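Local coordinates for uncharacterized protein (Enterococcus faecalis, PDB 3NAT) that is of unknown function but belongs to the DUF3013 family and folds as an alpha-beta half sandwich, at residues K5-L13 and K155-S163; T36-N47 and E64-Y75. All blocks are in the same frame, centred on the assembly; numbering follows the deposited sequence. Where two conformers were deposited one is given.

Interaction 1 joins the two ends of the chain, residues 5-13 and 155-163, whereas interaction 2 pairs the neighbouring strands 36-46 and 65-75; along the sequence the second is nested within the loop closed by the first. Their centres lie about 24 Å apart, on opposite sides of the chain's centre, yet they meet where helix 9-20 lies against the sheet. There the selenomethionine Met9 CE packs 3.7 Å from Phe74 CD1, and Leu13 reaches both Ile37 and Phe74. Helix 101-125 borders both contacts and runs along the same face of the sheet. The chain termini are thus brought together at one end of a half sandwich whose central strand pair forms interaction 2.

Interaction 1 (K5-L13 and K155-S163); sequences KKATMLTYL and KEQWIAYPS
Ile159 points its CD1 methyl straight at the ring of Tyr12, in a CH-pi contact 3.6 Å from the ring centroid and only 7° off the ring normal. The two side chains cross at about a right angle, and the methyl sits almost equally far from all six ring carbons. With Ile159 CG2 anti to the backbone N and CG1 beside it (chi1 -76°), the two branches part: CD1 covers the ring, while CG2 lies against the backbone where the helix begins, 3.5 Å from Thr8 C. The hydroxyl of Tyr12 extends beyond this contact to Asp105 and Lys101, so the ring is held at its polar end as well as on one face.

Beyond Ile159 the chain is tied to the helix start by a backbone hydrogen bond from the N of Met9, a selenomethionine residue, to Ala160 O (2.9 Å), directed almost along the C=O axis. A water links Ala7 O to Ala160 N. Met9 SE lies at the edge of the Tyr161 ring, near its plane, 4.2 Å from Tyr161 CD2. Pro162 lies obliquely across Thr8, its CG 3.4 Å from Thr8 OG1 and 3.8 Å from Leu10 CB. Thr8 O accepts from both Tyr12 N and Thr11 OG1 within the first turn.

Thr8 occupies the N-cap position of helix 9-20. Through the Met9 N to Ala160 O bond, the C-terminal segment, whose strand 158-159 pairs antiparallel with strand 99-100, joins the helix N-terminus to the small two-stranded sheet of this alpha-beta fold.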
loop_
_atom_site.group_PDB
_atom_site.type_symbol
_atom_site.label_atom_id
_atom_site.label_comp_id
_atom_site.label_asym_id
_atom_site.label_seq_id
_atom_site.Cartn_x
_atom_site.Cartn_y
_atom_site.Cartn_z
ATOM N N LYS A 5 -28.114 -0.257 -10.997
ATOM C CA LYS A 5 -26.678 -0.081 -11.010
ATOM C C LYS A 5 -25.986 -1.366 -10.653
ATOM O O LYS A 5 -26.437 -2.105 -9.781
ATOM C CB LYS A 5 -26.274 1.012 -10.019
ATOM C CG LYS A 5 -26.969 2.340 -10.259
ATOM C CD LYS A 5 -26.718 3.322 -9.124
ATOM C CE LYS A 5 -25.246 3.693 -9.032
ATOM N NZ LYS A 5 -24.983 4.737 -8.001
ATOM N N LYS A 6 -24.885 -1.629 -11.344
ATOM C CA LYS A 6 -24.028 -2.758 -11.024
ATOM C C LYS A 6 -23.285 -2.456 -9.739
ATOM O O LYS A 6 -22.909 -1.309 -9.490
ATOM C CB LYS A 6 -23.060 -3.040 -12.171
ATOM C CG LYS A 6 -23.739 -3.725 -13.362
ATOM C CD LYS A 6 -22.822 -3.867 -14.569
ATOM C CE LYS A 6 -23.459 -4.728 -15.642
ATOM N NZ LYS A 6 -22.773 -4.581 -16.959
ATOM N N ALA A 7 -23.089 -3.483 -8.919
ATOM C CA ALA A 7 -22.535 -3.301 -7.585
ATOM C C ALA A 7 -21.181 -2.626 -7.640
ATOM O O ALA A 7 -20.414 -2.827 -8.581
ATOM C CB ALA A 7 -22.437 -4.634 -6.858
ATOM N N THR A 8 -20.902 -1.806 -6.636
ATOM C CA THR A 8 -19.555 -1.302 -6.446
ATOM C C THR A 8 -19.014 -1.825 -5.132
ATOM O O THR A 8 -19.757 -2.359 -4.305
ATOM C CB THR A 8 -19.493 0.228 -6.465
ATOM O OG1 THR A 8 -20.033 0.766 -5.244
ATOM C CG2 THR A 8 -20.251 0.737 -7.648
HETATM N N MSE A 9 -17.712 -1.669 -4.943
HETATM C CA MSE A 9 -17.059 -2.245 -3.791
HETATM C C MSE A 9 -17.798 -1.912 -2.505
HETATM O O MSE A 9 -18.058 -2.789 -1.684
HETATM C CB MSE A 9 -15.626 -1.760 -3.728
HETATM C CG MSE A 9 -14.806 -2.173 -4.932
HETATM SE SE MSE A 9 -12.949 -1.623 -4.762
HETATM C CE MSE A 9 -12.565 -2.376 -3.007
ATOM N N LEU A 10 -18.156 -0.647 -2.340
ATOM C CA LEU A 10 -18.816 -0.221 -1.116
ATOM C C LEU A 10 -20.124 -0.968 -0.884
ATOM O O LEU A 10 -20.371 -1.528 0.186
ATOM C CB LEU A 10 -19.087 1.277 -1.153
ATOM C CG LEU A 10 -18.519 2.002 0.066
ATOM C CD1 LEU A 10 -19.152 3.367 0.221
ATOM C CD2 LEU A 10 -18.722 1.172 1.323
ATOM N N THR A 11 -20.974 -0.968 -1.893
ATOM C CA THR A 11 -22.261 -1.592 -1.724
ATOM C C THR A 11 -22.055 -3.091 -1.603
ATOM O O THR A 11 -22.629 -3.742 -0.735
ATOM C CB THR A 11 -23.177 -1.250 -2.886
ATOM O OG1 THR A 11 -22.987 -2.189 -3.956
ATOM C CG2 THR A 11 -22.854 0.147 -3.368
ATOM N N TYR A 12 -21.201 -3.630 -2.460
ATOM C CA TYR A 12 -20.999 -5.064 -2.485
ATOM C C TYR A 12 -20.501 -5.570 -1.141
ATOM O O TYR A 12 -20.973 -6.585 -0.631
ATOM C CB TYR A 12 -20.021 -5.462 -3.578
ATOM C CG TYR A 12 -19.971 -6.953 -3.739
ATOM C CD1 TYR A 12 -18.905 -7.688 -3.260
ATOM C CD2 TYR A 12 -21.015 -7.630 -4.334
ATOM C CE1 TYR A 12 -18.870 -9.058 -3.398
ATOM C CE2 TYR A 12 -20.990 -8.993 -4.475
ATOM C CZ TYR A 12 -19.919 -9.702 -4.004
ATOM O OH TYR A 12 -19.900 -11.063 -4.145
ATOM N N LEU A 13 -19.538 -4.862 -0.573
ATOM C CA LEU A 13 -19.046 -5.194 0.754
ATOM C C LEU A 13 -20.164 -5.124 1.782
ATOM O O LEU A 13 -20.469 -6.103 2.453
ATOM C CB LEU A 13 -17.931 -4.241 1.153
ATOM C CG LEU A 13 -16.587 -4.538 0.503
ATOM C CD1 LEU A 13 -15.570 -3.488 0.899
ATOM C CD2 LEU A 13 -16.128 -5.924 0.910
ATOM N N LYS A 155 -17.528 -17.274 -12.767
ATOM C CA LYS A 155 -16.805 -16.650 -13.872
ATOM C C LYS A 155 -16.341 -15.251 -13.485
ATOM O O LYS A 155 -17.084 -14.489 -12.862
ATOM C CB LYS A 155 -17.681 -16.581 -15.127
ATOM C CG LYS A 155 -18.373 -17.890 -15.496
ATOM C CD LYS A 155 -19.499 -18.225 -14.520
ATOM C CE LYS A 155 -20.135 -19.576 -14.820
ATOM N NZ LYS A 155 -20.938 -19.559 -16.079
ATOM N N GLU A 156 -15.111 -14.918 -13.863
ATOM C CA GLU A 156 -14.522 -13.644 -13.482
ATOM C C GLU A 156 -15.492 -12.500 -13.717
ATOM O O GLU A 156 -16.169 -12.446 -14.738
ATOM C CB GLU A 156 -13.223 -13.391 -14.245
ATOM C CG GLU A 156 -12.545 -12.077 -13.892
ATOM C CD GLU A 156 -11.275 -11.861 -14.682
ATOM O OE1 GLU A 156 -10.937 -12.733 -15.510
ATOM O OE2 GLU A 156 -10.614 -10.825 -14.477
ATOM N N GLN A 157 -15.558 -11.594 -12.753
ATOM C CA GLN A 157 -16.407 -10.428 -12.847
ATOM C C GLN A 157 -15.780 -9.378 -11.959
ATOM O O GLN A 157 -15.347 -9.676 -10.848
ATOM C CB GLN A 157 -17.819 -10.749 -12.365
ATOM C CG GLN A 157 -18.716 -9.519 -12.262
ATOM C CD GLN A 157 -20.070 -9.821 -11.639
ATOM O OE1 GLN A 157 -20.832 -8.905 -11.308
ATOM N NE2 GLN A 157 -20.372 -11.107 -11.468
ATOM N N TRP A 158 -15.711 -8.151 -12.450
ATOM C CA TRP A 158 -15.068 -7.080 -11.703
ATOM C C TRP A 158 -16.095 -6.214 -11.038
ATOM O O TRP A 158 -17.195 -6.030 -11.545
ATOM C CB TRP A 158 -14.205 -6.231 -12.621
ATOM C CG TRP A 158 -13.004 -6.956 -13.083
ATOM C CD1 TRP A 158 -12.941 -7.920 -14.052
ATOM C CD2 TRP A 158 -11.679 -6.796 -12.586
ATOM N NE1 TRP A 158 -11.650 -8.365 -14.188
ATOM C CE2 TRP A 158 -10.856 -7.690 -13.298
ATOM C CE3 TRP A 158 -11.107 -5.979 -11.612
ATOM C CZ2 TRP A 158 -9.492 -7.786 -13.066
ATOM C CZ3 TRP A 158 -9.755 -6.076 -11.383
ATOM C CH2 TRP A 158 -8.960 -6.973 -12.107
ATOM N N ILE A 159 -15.726 -5.678 -9.891
ATOM C CA ILE A 159 -16.625 -4.853 -9.120
ATOM C C ILE A 159 -15.925 -3.545 -8.856
ATOM O O ILE A 159 -14.983 -3.479 -8.073
ATOM C CB ILE A 159 -17.024 -5.549 -7.832
ATOM C CG1 ILE A 159 -18.045 -6.639 -8.163
ATOM C CG2 ILE A 159 -17.589 -4.552 -6.837
ATOM C CD1 ILE A 159 -18.304 -7.569 -7.029
ATOM N N ALA A 160 -16.390 -2.512 -9.545
ATOM C CA ALA A 160 -15.681 -1.252 -9.620
ATOM C C ALA A 160 -15.735 -0.464 -8.332
ATOM O O ALA A 160 -16.447 -0.813 -7.394
ATOM C CB ALA A 160 -16.225 -0.429 -10.748
ATOM N N TYR A 161 -14.967 0.614 -8.308
ATOM C CA TYR A 161 -14.936 1.514 -7.176
ATOM C C TYR A 161 -15.928 2.643 -7.424
ATOM O O TYR A 161 -16.025 3.161 -8.538
ATOM C CB TYR A 161 -13.526 2.057 -7.015
ATOM C CG TYR A 161 -13.332 3.039 -5.891
ATOM C CD1 TYR A 161 -13.454 4.404 -6.108
ATOM C CD2 TYR A 161 -12.992 2.609 -4.619
ATOM C CE1 TYR A 161 -13.262 5.310 -5.087
ATOM C CE2 TYR A 161 -12.799 3.511 -3.592
ATOM C CZ TYR A 161 -12.934 4.859 -3.833
ATOM O OH TYR A 161 -12.741 5.758 -2.814
ATOM N N PRO A 162 -16.682 3.015 -6.381
ATOM C CA PRO A 162 -17.689 4.079 -6.381
ATOM C C PRO A 162 -17.223 5.368 -7.076
ATOM O O PRO A 162 -16.026 5.608 -7.200
ATOM C CB PRO A 162 -17.903 4.329 -4.886
ATOM C CG PRO A 162 -17.678 3.004 -4.261
ATOM C CD PRO A 162 -16.591 2.346 -5.070
ATOM N N SER A 163 -18.172 6.188 -7.518
ATOM C CA SER A 163 -17.849 7.450 -8.178
ATOM C C SER A 163 -18.590 8.616 -7.528
ATOM O O SER A 163 -19.733 8.470 -7.094
ATOM C CB SER A 163 -18.197 7.369 -9.664
ATOM O OG SER A 163 -17.949 6.065 -10.162
HETATM O O HOH W 1 -18.786 -2.887 -10.857
#

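Interaction 2 (T36-N47 and E64-Y75); sequences TIEVIVRLYAEN and EFIEFEDGLLFY
Arg42 CG stands beside its backbone N (chi1 -71°) and the chain then bends at chi2 and chi3, whereas Glu69 reaches out with CG anti to its N (chi1 178°); the two side chains lie alongside each other on the sheet face they share with Glu67. Arg42 NE meets Glu69 OE2 at 2.9 Å, a salt bridge that includes a weak hydrogen bond. Glu67 OE2 joins the network at a longer 3.6 Å from Arg42 NE, well out of the guanidinium plane, through charge alone; Glu25 adds a long, weak ion pair to Arg42 NH2 and a weak hydrogen bond with Tyr44 OH. The Glu67 carboxylate lies at the edge of the Tyr44 ring, near its plane, the two planes 71° apart. Tyr44 CB touches the edge of the Phe65 ring, one face of which lies over the backbone at Ala45 and Glu46.

Toward the other end, Leu73 CD1 crosses to Thr36 CG2. Phe74 O accepts from both Ile37 N and, from above its carbonyl plane, Thr36 OG1. On the reverse face Val39 CG2 approaches the edge of the Phe74 ring, 4.2 Å from CE2; on this largely apolar face Val41, Ala45, Leu72 and Phe74 pack on helix 101-125.

Hydrogen-bonded and non-hydrogen-bonded pairs alternate from Thr36-Tyr75 to Glu46-Phe65, forming the central antiparallel ladder of a four-stranded mixed sheet backed by helices, as in an alpha-beta half sandwich.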
loop_
_atom_site.group_PDB
_atom_site.type_symbol
_atom_site.label_atom_id
_atom_site.label_comp_id
_atom_site.label_asym_id
_atom_site.label_seq_id
_atom_site.Cartn_x
_atom_site.Cartn_y
_atom_site.Cartn_z
ATOM N N THR A 36 -10.166 5.324 -0.098
ATOM C CA THR A 36 -9.894 4.210 0.775
ATOM C C THR A 36 -11.176 3.709 1.407
ATOM O O THR A 36 -12.067 4.488 1.725
ATOM C CB THR A 36 -8.932 4.652 1.863
ATOM O OG1 THR A 36 -7.728 3.886 1.766
ATOM C CG2 THR A 36 -9.555 4.481 3.228
ATOM N N ILE A 37 -11.272 2.400 1.572
ATOM C CA ILE A 37 -12.440 1.803 2.201
ATOM C C ILE A 37 -11.978 0.881 3.305
ATOM O O ILE A 37 -11.265 -0.085 3.043
ATOM C CB ILE A 37 -13.246 0.968 1.209
ATOM C CG1 ILE A 37 -13.957 1.863 0.190
ATOM C CG2 ILE A 37 -14.247 0.112 1.943
ATOM C CD1 ILE A 37 -14.727 1.084 -0.878
ATOM N N GLU A 38 -12.379 1.174 4.536
ATOM C CA GLU A 38 -11.894 0.413 5.677
ATOM C C GLU A 38 -13.001 -0.402 6.312
ATOM O O GLU A 38 -14.094 0.103 6.549
ATOM C CB GLU A 38 -11.285 1.344 6.715
ATOM C CG GLU A 38 -10.797 0.657 7.973
ATOM C CD GLU A 38 -10.241 1.648 9.006
ATOM O OE1 GLU A 38 -10.483 2.873 8.859
ATOM O OE2 GLU A 38 -9.568 1.205 9.965
ATOM N N VAL A 39 -12.711 -1.666 6.580
ATOM C CA VAL A 39 -13.642 -2.533 7.281
ATOM C C VAL A 39 -13.248 -2.608 8.740
ATOM O O VAL A 39 -12.206 -3.157 9.069
ATOM C CB VAL A 39 -13.610 -3.949 6.713
ATOM C CG1 VAL A 39 -14.540 -4.857 7.498
ATOM C CG2 VAL A 39 -13.980 -3.929 5.243
ATOM N N ILE A 40 -14.083 -2.052 9.612
ATOM C CA ILE A 40 -13.817 -2.091 11.040
ATOM C C ILE A 40 -14.447 -3.309 11.670
ATOM O O ILE A 40 -15.498 -3.778 11.251
ATOM C CB ILE A 40 -14.367 -0.877 11.776
ATOM C CG1 ILE A 40 -14.409 0.351 10.862
ATOM C CG2 ILE A 40 -13.580 -0.653 13.070
ATOM C CD1 ILE A 40 -13.090 0.760 10.325
ATOM N N VAL A 41 -13.814 -3.782 12.726
ATOM C CA VAL A 41 -14.121 -5.079 13.270
ATOM C C VAL A 41 -13.922 -5.038 14.784
ATOM O O VAL A 41 -12.900 -4.541 15.263
ATOM C CB VAL A 41 -13.192 -6.108 12.607
ATOM C CG1 VAL A 41 -12.628 -7.071 13.615
ATOM C CG2 VAL A 41 -13.916 -6.830 11.493
ATOM N N ARG A 42 -14.904 -5.527 15.537
ATOM C CA ARG A 42 -14.794 -5.539 16.994
ATOM C C ARG A 42 -15.178 -6.875 17.596
ATOM O O ARG A 42 -16.268 -7.376 17.351
ATOM C CB ARG A 42 -15.674 -4.459 17.623
ATOM C CG ARG A 42 -15.195 -3.047 17.409
ATOM C CD ARG A 42 -16.292 -2.218 16.791
ATOM N NE ARG A 42 -16.330 -0.871 17.343
ATOM C CZ ARG A 42 -17.403 -0.089 17.302
ATOM N NH1 ARG A 42 -17.363 1.128 17.828
ATOM N NH2 ARG A 42 -18.522 -0.530 16.737
ATOM N N LEU A 43 -14.285 -7.439 18.397
ATOM C CA LEU A 43 -14.618 -8.594 19.223
ATOM C C LEU A 43 -14.814 -8.181 20.681
ATOM O O LEU A 43 -14.129 -7.293 21.185
ATOM C CB LEU A 43 -13.528 -9.663 19.130
ATOM C CG LEU A 43 -13.263 -10.231 17.734
ATOM C CD1 LEU A 43 -12.243 -11.364 17.775
ATOM C CD2 LEU A 43 -14.560 -10.706 17.105
ATOM N N TYR A 44 -15.759 -8.825 21.354
ATOM C CA TYR A 44 -15.960 -8.604 22.778
ATOM C C TYR A 44 -15.792 -9.907 23.548
ATOM O O TYR A 44 -15.983 -10.992 23.004
ATOM C CB TYR A 44 -17.341 -8.007 23.043
ATOM C CG TYR A 44 -17.586 -6.695 22.332
ATOM C CD1 TYR A 44 -17.084 -5.502 22.834
ATOM C CD2 TYR A 44 -18.326 -6.648 21.163
ATOM C CE1 TYR A 44 -17.313 -4.297 22.181
ATOM C CE2 TYR A 44 -18.562 -5.453 20.508
ATOM C CZ TYR A 44 -18.053 -4.280 21.019
ATOM O OH TYR A 44 -18.287 -3.092 20.360
ATOM N N ALA A 45 -15.418 -9.792 24.815
ATOM C CA ALA A 45 -15.284 -10.951 25.687
ATOM C C ALA A 45 -15.381 -10.518 27.143
ATOM O O ALA A 45 -15.013 -9.397 27.496
ATOM C CB ALA A 45 -13.976 -11.678 25.426
ATOM N N GLU A 46 -15.885 -11.414 27.984
ATOM C CA GLU A 46 -16.096 -11.103 29.388
ATOM C C GLU A 46 -14.830 -11.374 30.197
ATOM O O GLU A 46 -14.278 -12.473 30.149
ATOM C CB GLU A 46 -17.269 -11.921 29.928
ATOM C CG GLU A 46 -17.720 -11.523 31.318
ATOM C CD GLU A 46 -18.798 -12.439 31.853
ATOM O OE1 GLU A 46 -18.960 -12.510 33.093
ATOM O OE2 GLU A 46 -19.478 -13.093 31.030
ATOM N N ASN A 47 -14.372 -10.364 30.933
ATOM C CA ASN A 47 -13.168 -10.481 31.754
ATOM C C ASN A 47 -13.478 -10.982 33.165
ATOM O O ASN A 47 -14.097 -10.273 33.961
ATOM C CB ASN A 47 -12.450 -9.134 31.826
ATOM C CG ASN A 47 -11.041 -9.257 32.343
ATOM O OD1 ASN A 47 -10.508 -10.362 32.460
ATOM N ND2 ASN A 47 -10.421 -8.121 32.652
ATOM N N GLU A 64 -13.839 -5.833 32.882
ATOM C CA GLU A 64 -15.078 -6.576 33.097
ATOM C C GLU A 64 -15.642 -7.150 31.797
ATOM O O GLU A 64 -16.106 -8.287 31.765
ATOM C CB GLU A 64 -16.121 -5.702 33.802
ATOM C CG GLU A 64 -15.941 -4.206 33.577
ATOM C CD GLU A 64 -16.198 -3.789 32.142
ATOM O OE1 GLU A 64 -17.104 -4.369 31.504
ATOM O OE2 GLU A 64 -15.502 -2.873 31.654
ATOM N N PHE A 65 -15.596 -6.361 30.730
ATOM C CA PHE A 65 -16.026 -6.818 29.412
ATOM C C PHE A 65 -15.146 -6.186 28.342
ATOM O O PHE A 65 -15.422 -5.082 27.869
ATOM C CB PHE A 65 -17.492 -6.463 29.165
ATOM C CG PHE A 65 -18.224 -7.470 28.328
ATOM C CD1 PHE A 65 -18.978 -8.470 28.929
ATOM C CD2 PHE A 65 -18.157 -7.425 26.945
ATOM C CE1 PHE A 65 -19.654 -9.404 28.165
ATOM C CE2 PHE A 65 -18.832 -8.357 26.176
ATOM C CZ PHE A 65 -19.581 -9.347 26.786
ATOM N N ILE A 66 -14.084 -6.893 27.967
ATOM C CA ILE A 66 -13.072 -6.341 27.076
ATOM C C ILE A 66 -13.552 -6.218 25.635
ATOM O O ILE A 66 -14.435 -6.945 25.188
ATOM C CB ILE A 66 -11.782 -7.175 27.090
ATOM C CG1 ILE A 66 -12.023 -8.529 26.444
ATOM C CG2 ILE A 66 -11.270 -7.371 28.507
ATOM C CD1 ILE A 66 -10.838 -9.448 26.568
ATOM N N GLU A 67 -12.955 -5.279 24.917
ATOM C CA GLU A 67 -13.291 -5.037 23.528
ATOM C C GLU A 67 -12.009 -4.978 22.714
ATOM O O GLU A 67 -11.030 -4.355 23.117
ATOM C CB GLU A 67 -14.051 -3.722 23.389
ATOM C CG GLU A 67 -13.792 -3.003 22.074
ATOM C CD GLU A 67 -14.849 -1.958 21.772
ATOM O OE1 GLU A 67 -15.594 -1.593 22.707
ATOM O OE2 GLU A 67 -14.940 -1.510 20.605
ATOM N N PHE A 68 -12.005 -5.645 21.572
ATOM C CA PHE A 68 -10.850 -5.591 20.700
ATOM C C PHE A 68 -11.278 -5.104 19.331
ATOM O O PHE A 68 -12.178 -5.667 18.721
ATOM C CB PHE A 68 -10.194 -6.958 20.592
ATOM C CG PHE A 68 -8.992 -6.971 19.704
ATOM C CD1 PHE A 68 -7.727 -6.918 20.242
ATOM C CD2 PHE A 68 -9.132 -7.017 18.330
ATOM C CE1 PHE A 68 -6.620 -6.924 19.436
ATOM C CE2 PHE A 68 -8.030 -7.025 17.516
ATOM C CZ PHE A 68 -6.767 -6.982 18.070
ATOM N N GLU A 69 -10.636 -4.051 18.848
ATOM C CA GLU A 69 -11.005 -3.499 17.559
ATOM C C GLU A 69 -9.838 -3.550 16.588
ATOM O O GLU A 69 -8.685 -3.417 16.984
ATOM C CB GLU A 69 -11.502 -2.071 17.710
ATOM C CG GLU A 69 -11.862 -1.423 16.394
ATOM C CD GLU A 69 -12.428 -0.034 16.564
ATOM O OE1 GLU A 69 -11.633 0.932 16.549
ATOM O OE2 GLU A 69 -13.666 0.091 16.715
ATOM N N ASP A 70 -10.147 -3.762 15.315
ATOM C CA ASP A 70 -9.137 -3.737 14.265
ATOM C C ASP A 70 -9.755 -3.281 12.945
ATOM O O ASP A 70 -10.962 -3.063 12.857
ATOM C CB ASP A 70 -8.472 -5.106 14.112
ATOM C CG ASP A 70 -7.021 -5.005 13.678
ATOM O OD1 ASP A 70 -6.655 -4.007 13.019
ATOM O OD2 ASP A 70 -6.243 -5.928 14.005
ATOM N N GLY A 71 -8.920 -3.132 11.923
ATOM C CA GLY A 71 -9.378 -2.660 10.631
ATOM C C GLY A 71 -8.614 -3.243 9.456
ATOM O O GLY A 71 -7.400 -3.501 9.542
ATOM N N LEU A 72 -9.342 -3.443 8.358
ATOM C CA LEU A 72 -8.797 -3.962 7.110
ATOM C C LEU A 72 -9.038 -2.944 5.999
ATOM O O LEU A 72 -10.166 -2.515 5.786
ATOM C CB LEU A 72 -9.466 -5.291 6.771
ATOM C CG LEU A 72 -9.315 -6.407 7.808
ATOM C CD1 LEU A 72 -10.305 -6.237 8.941
ATOM C CD2 LEU A 72 -9.497 -7.765 7.162
ATOM N N LEU A 73 -7.987 -2.557 5.285
ATOM C CA LEU A 73 -8.090 -1.415 4.373
ATOM C C LEU A 73 -7.993 -1.725 2.879
ATOM O O LEU A 73 -7.148 -2.496 2.440
ATOM C CB LEU A 73 -7.035 -0.373 4.730
ATOM C CG LEU A 73 -7.199 0.992 4.073
ATOM C CD1 LEU A 73 -8.373 1.727 4.701
ATOM C CD2 LEU A 73 -5.922 1.790 4.236
ATOM N N PHE A 74 -8.859 -1.091 2.100
ATOM C CA PHE A 74 -8.773 -1.149 0.652
ATOM C C PHE A 74 -8.283 0.193 0.151
ATOM O O PHE A 74 -8.838 1.229 0.522
ATOM C CB PHE A 74 -10.143 -1.421 0.069
ATOM C CG PHE A 74 -10.637 -2.806 0.316
ATOM C CD1 PHE A 74 -10.273 -3.843 -0.524
ATOM C CD2 PHE A 74 -11.479 -3.075 1.374
ATOM C CE1 PHE A 74 -10.732 -5.129 -0.310
ATOM C CE2 PHE A 74 -11.944 -4.357 1.596
ATOM C CZ PHE A 74 -11.569 -5.388 0.752
ATOM N N TYR A 75 -7.257 0.190 -0.691
ATOM C CA TYR A 75 -6.658 1.449 -1.105
ATOM C C TYR A 75 -6.239 1.452 -2.555
ATOM O O TYR A 75 -5.929 0.405 -3.129
ATOM C CB TYR A 75 -5.440 1.763 -0.247
ATOM C CG TYR A 75 -4.268 0.844 -0.510
ATOM C CD1 TYR A 75 -3.147 1.286 -1.203
ATOM C CD2 TYR A 75 -4.290 -0.470 -0.085
ATOM C CE1 TYR A 75 -2.069 0.443 -1.448
ATOM C CE2 TYR A 75 -3.226 -1.319 -0.333
ATOM C CZ TYR A 75 -2.112 -0.857 -1.001
ATOM O OH TYR A 75 -1.056 -1.715 -1.236
#